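Local coordinates for B-type Cna protein (Enterococcus faecium, PDB 6FWY) that is of unknown function but, as the thioester domain of a bacterial surface protein, probably serves in attachment to a host surface through a reactive thioester, at residues Lys89-Glu93 against Leu94-Asn98; Lys207-Asn211 against Asn212-Leu216; Gln107-Ser110 against Trp111-Gly115. All blocks are in the same frame, centred on the assembly; numbering follows the deposited sequence.

Contacts 1 and 3 belong to the helical part of the chain: helix 91-94 and helix 99-113 follow each other in sequence, and the centres of the two contacts are 19 Å apart. Contact 3 is the buried one, dominated by an amide over an indole; contact 1 is partly buried and relies on capping bonds at both ends of a very short helix. Contact 2 lies on the surface, across the chain's centre, with its own centre about 45 Å from the centres of the other two. It is a turn between a short, weakly bonded strand and strand 213-215, held by asparagine, threonine, a water and one isoleucine-valine touch.

Contact 1 of 3, residues Lys89-Glu93 against Leu94-Asn98; sequences KTAKE and LGAGN
Similar first torsions in Lys89 (chi1 -58°) and Leu94 (chi1 -61°) set each CG beside its own backbone N, and the two side chains then meet almost at right angles. Lys89 CB rests 3.7 Å from Leu94 CD2, while a bend at chi2 carries the rest of the lysine chain and its amine away. It is thus the aliphatic base of the lysine, CB and CG, that lies against the leucine, from the position just ahead of the N-cap to the fourth residue beyond it, the spacing of a hydrophobic staple. Leu94 CG also packs 3.3 Å from Thr90 O, the same carbonyl that receives Leu94 N at 3.1 Å.

Thr90 and Glu93 close the first turn reciprocally. Glu93 N donates almost straight to Thr90 OG1 (3.2 Å), and Thr90 N donates to Glu93 OE1 (3.0 Å), reaching the carboxylate on its anti side and somewhat out of its plane. At the other end Gly95 turns to a positive phi. Its N bonds to Lys92 O at 3.3 Å, standing above the carbonyl plane, and Ala96 N makes a weak bond to Ala91 O. This reversal brings Ala96 CB to 4.2 Å from Ala91 CB; Leu94 and Ala96 both also pack on Ala102 of helix 99-113. Asn98 OD1 in turn caps that helix at Glu101 N. The whole is a one-turn helix with a capping box at its start and a Schellman motif at its end, separated by Ala96 and Gly97 from Asn98, the N-cap of helix 99-113.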
ATOM      1  N   LYS A  89      13.592   1.306  -6.011  1.00 40.01           N
ATOM      2  CA  LYS A  89      14.956   1.812  -5.937  1.00 40.99           C
ATOM      3  C   LYS A  89      15.761   1.283  -7.125  1.00 40.71           C
ATOM      4  O   LYS A  89      15.557   0.128  -7.569  1.00 38.97           O
ATOM      5  CB  LYS A  89      15.614   1.354  -4.641  1.00 41.00           C
ATOM      6  CG  LYS A  89      14.867   1.782  -3.389  1.00 41.18           C
ATOM      7  CD  LYS A  89      14.906   3.299  -3.192  1.00 42.45           C
ATOM      8  CE  LYS A  89      14.332   3.705  -1.880  1.00 42.86           C
ATOM      9  NZ  LYS A  89      14.449   5.174  -1.749  1.00 45.02           N
ATOM     10  N   THR A  90      16.687   2.113  -7.608  1.00 41.92           N
ATOM     11  CA  THR A  90      17.526   1.739  -8.744  1.00 42.95           C
ATOM     12  C   THR A  90      18.651   0.822  -8.291  1.00 42.77           C
ATOM     13  O   THR A  90      18.943   0.712  -7.102  1.00 42.49           O
ATOM     14  CB  THR A  90      18.206   2.957  -9.378  1.00 45.35           C
ATOM     15  OG1 THR A  90      19.062   3.579  -8.407  1.00 46.45           O
ATOM     16  CG2 THR A  90      17.179   3.966  -9.875  1.00 45.89           C
ATOM     17  N   ALA A  91      19.308   0.192  -9.258  1.00 43.15           N
ATOM     18  CA  ALA A  91      20.489  -0.620  -9.009  1.00 42.54           C
ATOM     19  C   ALA A  91      21.585   0.165  -8.257  1.00 44.23           C
ATOM     20  O   ALA A  91      22.129  -0.323  -7.249  1.00 44.24           O
ATOM     21  CB  ALA A  91      21.030  -1.142 -10.330  1.00 43.00           C
ATOM     22  N   LYS A  92      21.900   1.365  -8.742  1.00 46.11           N
ATOM     23  CA  LYS A  92      22.895   2.237  -8.109  1.00 47.94           C
ATOM     24  C   LYS A  92      22.597   2.509  -6.622  1.00 47.57           C
ATOM     25  O   LYS A  92      23.481   2.386  -5.774  1.00 48.18           O
ATOM     26  CB  LYS A  92      23.008   3.570  -8.856  1.00 50.18           C
ATOM     27  CG  LYS A  92      24.090   4.487  -8.288  1.00 52.37           C
ATOM     28  CD  LYS A  92      24.337   5.735  -9.104  1.00 54.80           C
ATOM     29  CE  LYS A  92      25.247   6.678  -8.302  1.00 56.91           C
ATOM     30  NZ  LYS A  92      25.591   7.973  -8.959  1.00 59.82           N
ATOM     31  N   GLU A  93      21.354   2.886  -6.337  1.00 46.69           N
ATOM     32  CA  GLU A  93      20.895   3.137  -4.968  1.00 46.06           C
ATOM     33  C   GLU A  93      20.991   1.921  -4.056  1.00 43.88           C
ATOM     34  O   GLU A  93      21.288   2.056  -2.886  1.00 44.42           O
ATOM     35  CB  GLU A  93      19.446   3.621  -4.989  1.00 45.08           C
ATOM     36  CG  GLU A  93      19.289   5.039  -5.536  1.00 47.13           C
ATOM     37  CD  GLU A  93      17.833   5.446  -5.742  1.00 46.32           C
ATOM     38  OE1 GLU A  93      16.961   4.576  -5.930  1.00 44.69           O
ATOM     39  OE2 GLU A  93      17.569   6.661  -5.670  1.00 47.88           O
ATOM     40  N   LEU A  94      20.731   0.741  -4.602  1.00 42.28           N
ATOM     41  CA  LEU A  94      20.825  -0.516  -3.847  1.00 41.34           C
ATOM     42  C   LEU A  94      22.246  -1.114  -3.708  1.00 42.06           C
ATOM     43  O   LEU A  94      22.453  -2.012  -2.898  1.00 41.58           O
ATOM     44  CB  LEU A  94      19.892  -1.556  -4.459  1.00 39.75           C
ATOM     45  CG  LEU A  94      18.407  -1.178  -4.456  1.00 39.11           C
ATOM     46  CD1 LEU A  94      17.608  -2.124  -5.352  1.00 38.16           C
ATOM     47  CD2 LEU A  94      17.824  -1.164  -3.061  1.00 38.07           C
ATOM     48  N   GLY A  95      23.210  -0.628  -4.488  1.00 43.73           N
ATOM     49  CA  GLY A  95      24.562  -1.185  -4.492  1.00 43.65           C
ATOM     50  C   GLY A  95      24.728  -2.340  -5.467  1.00 42.80           C
ATOM     51  O   GLY A  95      25.801  -2.914  -5.566  1.00 43.38           O
ATOM     52  N   ALA A  96      23.667  -2.672  -6.199  1.00 42.07           N
ATOM     53  CA  ALA A  96      23.728  -3.670  -7.257  1.00 41.06           C
ATOM     54  C   ALA A  96      24.407  -3.061  -8.472  1.00 42.39           C
ATOM     55  O   ALA A  96      24.322  -1.869  -8.698  1.00 43.61           O
ATOM     56  CB  ALA A  96      22.324  -4.133  -7.604  1.00 39.59           C
ATOM     57  N   GLY A  97      25.095  -3.886  -9.240  1.00 42.73           N
ATOM     58  CA  GLY A  97      25.804  -3.450 -10.448  1.00 44.20           C
ATOM     59  C   GLY A  97      24.952  -3.328 -11.696  1.00 43.95           C
ATOM     60  O   GLY A  97      25.399  -2.724 -12.643  1.00 45.57           O
ATOM     61  N   ASN A  98      23.776  -3.950 -11.705  1.00 42.95           N
ATOM     62  CA  ASN A  98      22.827  -3.878 -12.834  1.00 43.13           C
ATOM     63  C   ASN A  98      21.420  -4.262 -12.351  1.00 41.48           C
ATOM     64  O   ASN A  98      21.260  -4.707 -11.213  1.00 40.03           O
ATOM     65  CB  ASN A  98      23.283  -4.778 -13.990  1.00 43.55           C
ATOM     66  CG  ASN A  98      23.325  -6.253 -13.612  1.00 42.65           C
ATOM     67  OD1 ASN A  98      22.324  -6.842 -13.210  1.00 42.02           O
ATOM     68  ND2 ASN A  98      24.484  -6.862 -13.742  1.00 43.21           N
TER

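Contact 2 of 3, residues Lys207-Asn211 against Asn212-Leu216; sequences KEITN and NTVKL
Thr213 OG1 sits over one face of the Asn211 carboxamide, 3.6 Å from Asn211 CG, with Thr213 CB toward the OD1 end, while a water sits beside the oxygen, slightly to the other side of the amide plane. These groups shape a beta-arch: the short, weakly bonded strand 208-209 edges the five-stranded sheet, strand 213-215 belongs to the large antiparallel sheet, and the chain turns between them at Asn211 and Asn212. The turn is an Asx turn, since Thr213 N donates to Asn211 OD1 at 3.2 Å. That donor stands well above the amide plane, 45° out of it, and the bond is noticeably bent.

Asn211 holds its CG between its own backbone N and carbonyl carbon (chi1 67°), which swings the amide forward beside Thr213. Asn212 takes a positive phi of 53°, turning the chain so that Thr213 can donate a second time, now from its side chain to the backbone: its OG1 bonds to Asn211 O at 3.0 Å, again from above the carbonyl plane. The pair is thus joined by two bonds, each side chain gripping the backbone of the other residue.

Inside the bend Ile209 lies against the second arm. Its CG2 packs 3.3 Å from Thr213 O, and its CD1 meets Val214 CG1 at 4.0 Å, the two branched chains roughly perpendicular. Ile209 pairs by backbone hydrogen bonds with Ile201, whereas Asn212 and Val214 pair with Leu189 and Ala187, so the two arms are anchored to separate neighbours. The water completes the join by donating to Asn211 OD1 at 2.7 Å and, through a longer bond of 3.3 Å, to Thr213 O.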
ATOM      1  N   LYS A 207     -18.305  27.721  -2.689  1.00 50.43           N
ATOM      2  CA  LYS A 207     -19.372  27.149  -3.509  1.00 50.30           C
ATOM      3  C   LYS A 207     -20.065  26.033  -2.729  1.00 48.15           C
ATOM      4  O   LYS A 207     -19.412  25.228  -2.047  1.00 45.85           O
ATOM      5  CB  LYS A 207     -18.787  26.610  -4.825  1.00 52.18           C
ATOM      6  CG  LYS A 207     -17.865  27.569  -5.573  1.00 54.55           C
ATOM      7  CD  LYS A 207     -18.543  28.897  -5.906  1.00 56.45           C
ATOM      8  CE  LYS A 207     -17.513  29.935  -6.317  1.00 58.65           C
ATOM      9  NZ  LYS A 207     -18.136  31.164  -6.873  1.00 60.86           N
ATOM     10  N   GLU A 208     -21.382  25.981  -2.840  1.00 47.42           N
ATOM     11  CA  GLU A 208     -22.191  25.065  -2.047  1.00 46.01           C
ATOM     12  C   GLU A 208     -21.983  23.612  -2.464  1.00 45.13           C
ATOM     13  O   GLU A 208     -21.907  23.300  -3.634  1.00 44.97           O
ATOM     14  CB  GLU A 208     -23.683  25.435  -2.145  1.00 46.65           C
ATOM     15  CG  GLU A 208     -24.562  24.646  -1.192  1.00 45.35           C
ATOM     16  CD  GLU A 208     -25.989  25.079  -1.099  1.00 46.43           C
ATOM     17  OE1 GLU A 208     -26.395  26.009  -1.850  1.00 48.29           O
ATOM     18  OE2 GLU A 208     -26.702  24.479  -0.263  1.00 44.94           O
ATOM     19  N   ILE A 209     -21.876  22.743  -1.467  1.00 44.21           N
ATOM     20  CA  ILE A 209     -21.837  21.286  -1.635  1.00 44.34           C
ATOM     21  C   ILE A 209     -23.247  20.772  -1.352  1.00 44.59           C
ATOM     22  O   ILE A 209     -23.846  21.136  -0.335  1.00 44.22           O
ATOM     23  CB  ILE A 209     -20.845  20.648  -0.639  1.00 43.07           C
ATOM     24  CG1 ILE A 209     -19.413  21.130  -0.950  1.00 43.63           C
ATOM     25  CG2 ILE A 209     -20.937  19.128  -0.666  1.00 42.60           C
ATOM     26  CD1 ILE A 209     -18.407  20.843   0.156  1.00 42.30           C
ATOM     27  N   THR A 210     -23.775  19.945  -2.239  1.00 45.94           N
ATOM     28  CA  THR A 210     -25.129  19.359  -2.062  1.00 46.65           C
ATOM     29  C   THR A 210     -25.149  17.825  -2.091  1.00 46.52           C
ATOM     30  O   THR A 210     -26.206  17.226  -1.929  1.00 47.24           O
ATOM     31  CB  THR A 210     -26.115  19.874  -3.122  1.00 48.94           C
ATOM     32  OG1 THR A 210     -25.574  19.646  -4.422  1.00 50.74           O
ATOM     33  CG2 THR A 210     -26.353  21.370  -2.965  1.00 49.58           C
ATOM     34  N   ASN A 211     -23.981  17.202  -2.280  1.00 45.67           N
ATOM     35  CA  ASN A 211     -23.870  15.753  -2.350  1.00 45.60           C
ATOM     36  C   ASN A 211     -23.065  15.181  -1.151  1.00 43.53           C
ATOM     37  O   ASN A 211     -22.585  14.071  -1.209  1.00 43.37           O
ATOM     38  CB  ASN A 211     -23.279  15.350  -3.709  1.00 46.88           C
ATOM     39  CG  ASN A 211     -21.814  15.792  -3.897  1.00 46.77           C
ATOM     40  OD1 ASN A 211     -21.208  16.440  -3.040  1.00 45.96           O
ATOM     41  ND2 ASN A 211     -21.258  15.450  -5.042  1.00 47.46           N
ATOM     42  N   ASN A 212     -22.945  15.971  -0.084  1.00 43.00           N
ATOM     43  CA  ASN A 212     -22.199  15.637   1.155  1.00 42.08           C
ATOM     44  C   ASN A 212     -20.743  15.202   0.956  1.00 41.16           C
ATOM     45  O   ASN A 212     -20.184  14.521   1.814  1.00 40.58           O
ATOM     46  CB  ASN A 212     -22.964  14.595   2.008  1.00 42.31           C
ATOM     47  CG  ASN A 212     -24.155  15.196   2.744  1.00 43.58           C
ATOM     48  OD1 ASN A 212     -25.292  14.838   2.458  1.00 44.82           O
ATOM     49  ND2 ASN A 212     -23.912  16.157   3.641  1.00 43.69           N
ATOM     50  N   THR A 213     -20.109  15.634  -0.135  1.00 41.39           N
ATOM     51  CA  THR A 213     -18.755  15.193  -0.478  1.00 40.61           C
ATOM     52  C   THR A 213     -17.773  16.360  -0.374  1.00 40.06           C
ATOM     53  O   THR A 213     -18.075  17.451  -0.813  1.00 41.04           O
ATOM     54  CB  THR A 213     -18.737  14.548  -1.877  1.00 41.94           C
ATOM     55  OG1 THR A 213     -19.739  13.529  -1.929  1.00 42.64           O
ATOM     56  CG2 THR A 213     -17.372  13.908  -2.192  1.00 41.53           C
ATOM     57  N   VAL A 214     -16.616  16.119   0.238  1.00 39.16           N
ATOM     58  CA  VAL A 214     -15.576  17.137   0.436  1.00 39.20           C
ATOM     59  C   VAL A 214     -14.253  16.645  -0.128  1.00 39.55           C
ATOM     60  O   VAL A 214     -14.043  15.435  -0.308  1.00 38.72           O
ATOM     61  CB  VAL A 214     -15.393  17.541   1.921  1.00 38.82           C
ATOM     62  CG1 VAL A 214     -16.679  18.100   2.495  1.00 38.65           C
ATOM     63  CG2 VAL A 214     -14.939  16.368   2.788  1.00 37.93           C
ATOM     64  N   LYS A 215     -13.363  17.586  -0.402  1.00 40.53           N
ATOM     65  CA  LYS A 215     -12.037  17.260  -0.885  1.00 41.12           C
ATOM     66  C   LYS A 215     -11.108  16.988   0.288  1.00 40.27           C
ATOM     67  O   LYS A 215     -11.350  17.458   1.379  1.00 39.46           O
ATOM     68  CB  LYS A 215     -11.510  18.395  -1.758  1.00 42.83           C
ATOM     69  CG  LYS A 215     -12.184  18.416  -3.116  1.00 44.48           C
ATOM     70  CD  LYS A 215     -12.173  19.809  -3.730  1.00 46.60           C
ATOM     71  CE  LYS A 215     -12.421  19.768  -5.231  1.00 48.77           C
ATOM     72  NZ  LYS A 215     -11.150  19.526  -5.995  1.00 50.45           N
ATOM     73  N   LEU A 216     -10.066  16.207   0.018  1.00 40.69           N
ATOM     74  CA  LEU A 216      -8.973  15.938   0.968  1.00 40.69           C
ATOM     75  C   LEU A 216      -7.869  16.971   0.787  1.00 42.38           C
ATOM     76  O   LEU A 216      -7.619  17.419  -0.329  1.00 44.25           O
ATOM     77  CB  LEU A 216      -8.386  14.551   0.728  1.00 39.78           C
ATOM     78  CG  LEU A 216      -9.361  13.389   0.762  1.00 38.52           C
ATOM     79  CD1 LEU A 216      -8.612  12.060   0.611  1.00 38.22           C
ATOM     80  CD2 LEU A 216     -10.163  13.392   2.046  1.00 37.69           C
TER
HETATM   81  O   HOH W   1     -19.003  17.693  -3.965  1.00 45.15           O

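Contact 3 of 3, residues Gln107-Ser110 against Trp111-Gly115; sequences QLVS and WVLAG
Gln107 folds over the indole of Trp111, one turn further along helix 99-113, and the two lead the tightly packed part of this alpha-helical contact; the end of the helix, by contrast, opens toward solvent at Gly115. The TQ...W sequence to which both belong recurs in bacterial thioester domains.

On the packed side, the first torsion of the glutamine (chi1 175°) lays its CG over the six-membered ring, 3.7 Å from the centroid and only 9° off the ring normal, a CH-pi contact over the face. A bend at chi2 then carries the amide across to the five-membered ring, where NE2 hangs 3.1 Å above the indole plane with the amide tilted by 40° against it. NE2 and NE1 are both donors and make no bond to each other. The polar end of Gln107 is held instead from outside: OE1 accepts from the backbone N of Cys52, probably the thioester cysteine, and Ser110 OG bonds to the backbone O of the same residue. The helix thus grips that backbone at two points. Leu108 CD1 adds an apolar touch at Trp111 CE3, 4.2 Å away. Val109, buried against Phe141, Ile144 and Met81, runs alongside Leu113, its CG1 3.8 Å from Leu113 CD1.

The looser side begins where Val112, Leu113 and Ala114 become partly exposed. There Ala114 N still donates to Ser110 O at 2.9 Å. Gly115, exposed and at positive phi, ends the helix in a Schellman motif, its N bonding to Val112 O at 2.9 Å.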
ATOM      1  N   GLN A 107      14.206 -10.472  -4.956  1.00 30.73           N
ATOM      2  CA  GLN A 107      13.586 -11.807  -4.926  1.00 30.92           C
ATOM      3  C   GLN A 107      14.145 -12.659  -3.767  1.00 30.74           C
ATOM      4  O   GLN A 107      13.425 -13.459  -3.172  1.00 30.04           O
ATOM      5  CB  GLN A 107      13.776 -12.518  -6.279  1.00 31.46           C
ATOM      6  CG  GLN A 107      13.289 -13.968  -6.365  1.00 31.52           C
ATOM      7  CD  GLN A 107      11.812 -14.104  -6.041  1.00 31.66           C
ATOM      8  OE1 GLN A 107      10.964 -13.748  -6.841  1.00 31.48           O
ATOM      9  NE2 GLN A 107      11.506 -14.620  -4.860  1.00 31.19           N
ATOM     10  N   LEU A 108      15.425 -12.474  -3.462  1.00 30.82           N
ATOM     11  CA  LEU A 108      16.049 -13.182  -2.348  1.00 31.20           C
ATOM     12  C   LEU A 108      15.384 -12.771  -1.022  1.00 30.99           C
ATOM     13  O   LEU A 108      15.009 -13.616  -0.230  1.00 31.24           O
ATOM     14  CB  LEU A 108      17.557 -12.914  -2.360  1.00 31.55           C
ATOM     15  CG  LEU A 108      18.476 -13.725  -1.454  1.00 32.17           C
ATOM     16  CD1 LEU A 108      18.291 -15.241  -1.599  1.00 31.89           C
ATOM     17  CD2 LEU A 108      19.892 -13.298  -1.820  1.00 32.83           C
ATOM     18  N   VAL A 109      15.177 -11.467  -0.831  1.00 31.41           N
ATOM     19  CA  VAL A 109      14.384 -10.940   0.295  1.00 31.61           C
ATOM     20  C   VAL A 109      12.980 -11.566   0.332  1.00 31.28           C
ATOM     21  O   VAL A 109      12.543 -12.053   1.376  1.00 31.25           O
ATOM     22  CB  VAL A 109      14.267  -9.395   0.259  1.00 31.95           C
ATOM     23  CG1 VAL A 109      13.291  -8.876   1.318  1.00 32.23           C
ATOM     24  CG2 VAL A 109      15.634  -8.784   0.461  1.00 32.52           C
ATOM     25  N   SER A 110      12.293 -11.569  -0.796  1.00 29.75           N
ATOM     26  CA  SER A 110      10.976 -12.202  -0.868  1.00 30.01           C
ATOM     27  C   SER A 110      10.972 -13.667  -0.374  1.00 29.48           C
ATOM     28  O   SER A 110      10.109 -14.061   0.404  1.00 28.36           O
ATOM     29  CB  SER A 110      10.422 -12.135  -2.296  1.00 29.58           C
ATOM     30  OG  SER A 110       9.102 -12.635  -2.349  1.00 30.21           O
ATOM     31  N   TRP A 111      11.940 -14.452  -0.836  1.00 29.59           N
ATOM     32  CA  TRP A 111      12.035 -15.862  -0.453  1.00 30.20           C
ATOM     33  C   TRP A 111      12.238 -16.032   1.058  1.00 30.38           C
ATOM     34  O   TRP A 111      11.610 -16.876   1.674  1.00 31.16           O
ATOM     35  CB  TRP A 111      13.156 -16.573  -1.218  1.00 29.99           C
ATOM     36  CG  TRP A 111      12.834 -16.980  -2.648  1.00 30.27           C
ATOM     37  CD1 TRP A 111      11.624 -17.412  -3.140  1.00 29.75           C
ATOM     38  CD2 TRP A 111      13.748 -17.043  -3.743  1.00 29.97           C
ATOM     39  NE1 TRP A 111      11.743 -17.742  -4.452  1.00 29.55           N
ATOM     40  CE2 TRP A 111      13.026 -17.518  -4.859  1.00 30.24           C
ATOM     41  CE3 TRP A 111      15.098 -16.734  -3.896  1.00 29.73           C
ATOM     42  CZ2 TRP A 111      13.613 -17.683  -6.118  1.00 30.84           C
ATOM     43  CZ3 TRP A 111      15.691 -16.924  -5.135  1.00 30.32           C
ATOM     44  CH2 TRP A 111      14.956 -17.381  -6.228  1.00 31.10           C
ATOM     45  N   VAL A 112      13.106 -15.204   1.633  1.00 30.79           N
ATOM     46  CA  VAL A 112      13.388 -15.219   3.070  1.00 31.18           C
ATOM     47  C   VAL A 112      12.173 -14.769   3.872  1.00 31.32           C
ATOM     48  O   VAL A 112      11.768 -15.444   4.798  1.00 30.96           O
ATOM     49  CB  VAL A 112      14.623 -14.360   3.401  1.00 31.72           C
ATOM     50  CG1 VAL A 112      14.835 -14.240   4.915  1.00 32.82           C
ATOM     51  CG2 VAL A 112      15.859 -14.973   2.749  1.00 31.62           C
ATOM     52  N   LEU A 113      11.558 -13.656   3.487  1.00 31.33           N
ATOM     53  CA  LEU A 113      10.340 -13.167   4.157  1.00 31.72           C
ATOM     54  C   LEU A 113       9.207 -14.172   4.124  1.00 31.80           C
ATOM     55  O   LEU A 113       8.461 -14.278   5.076  1.00 33.07           O
ATOM     56  CB  LEU A 113       9.857 -11.825   3.562  1.00 31.37           C
ATOM     57  CG  LEU A 113      10.714 -10.570   3.750  1.00 31.72           C
ATOM     58  CD1 LEU A 113      10.003  -9.356   3.149  1.00 31.97           C
ATOM     59  CD2 LEU A 113      11.007 -10.319   5.224  1.00 32.81           C
ATOM     60  N   ALA A 114       9.086 -14.906   3.027  1.00 31.79           N
ATOM     61  CA  ALA A 114       8.055 -15.942   2.887  1.00 32.22           C
ATOM     62  C   ALA A 114       8.387 -17.240   3.644  1.00 32.16           C
ATOM     63  O   ALA A 114       7.580 -18.146   3.700  1.00 32.25           O
ATOM     64  CB  ALA A 114       7.791 -16.234   1.417  1.00 31.52           C
ATOM     65  N   GLY A 115       9.580 -17.324   4.216  1.00 32.64           N
ATOM     66  CA  GLY A 115       9.962 -18.443   5.074  1.00 32.91           C
ATOM     67  C   GLY A 115      10.534 -19.654   4.340  1.00 32.08           C
ATOM     68  O   GLY A 115      10.567 -20.739   4.898  1.00 32.32           O
TER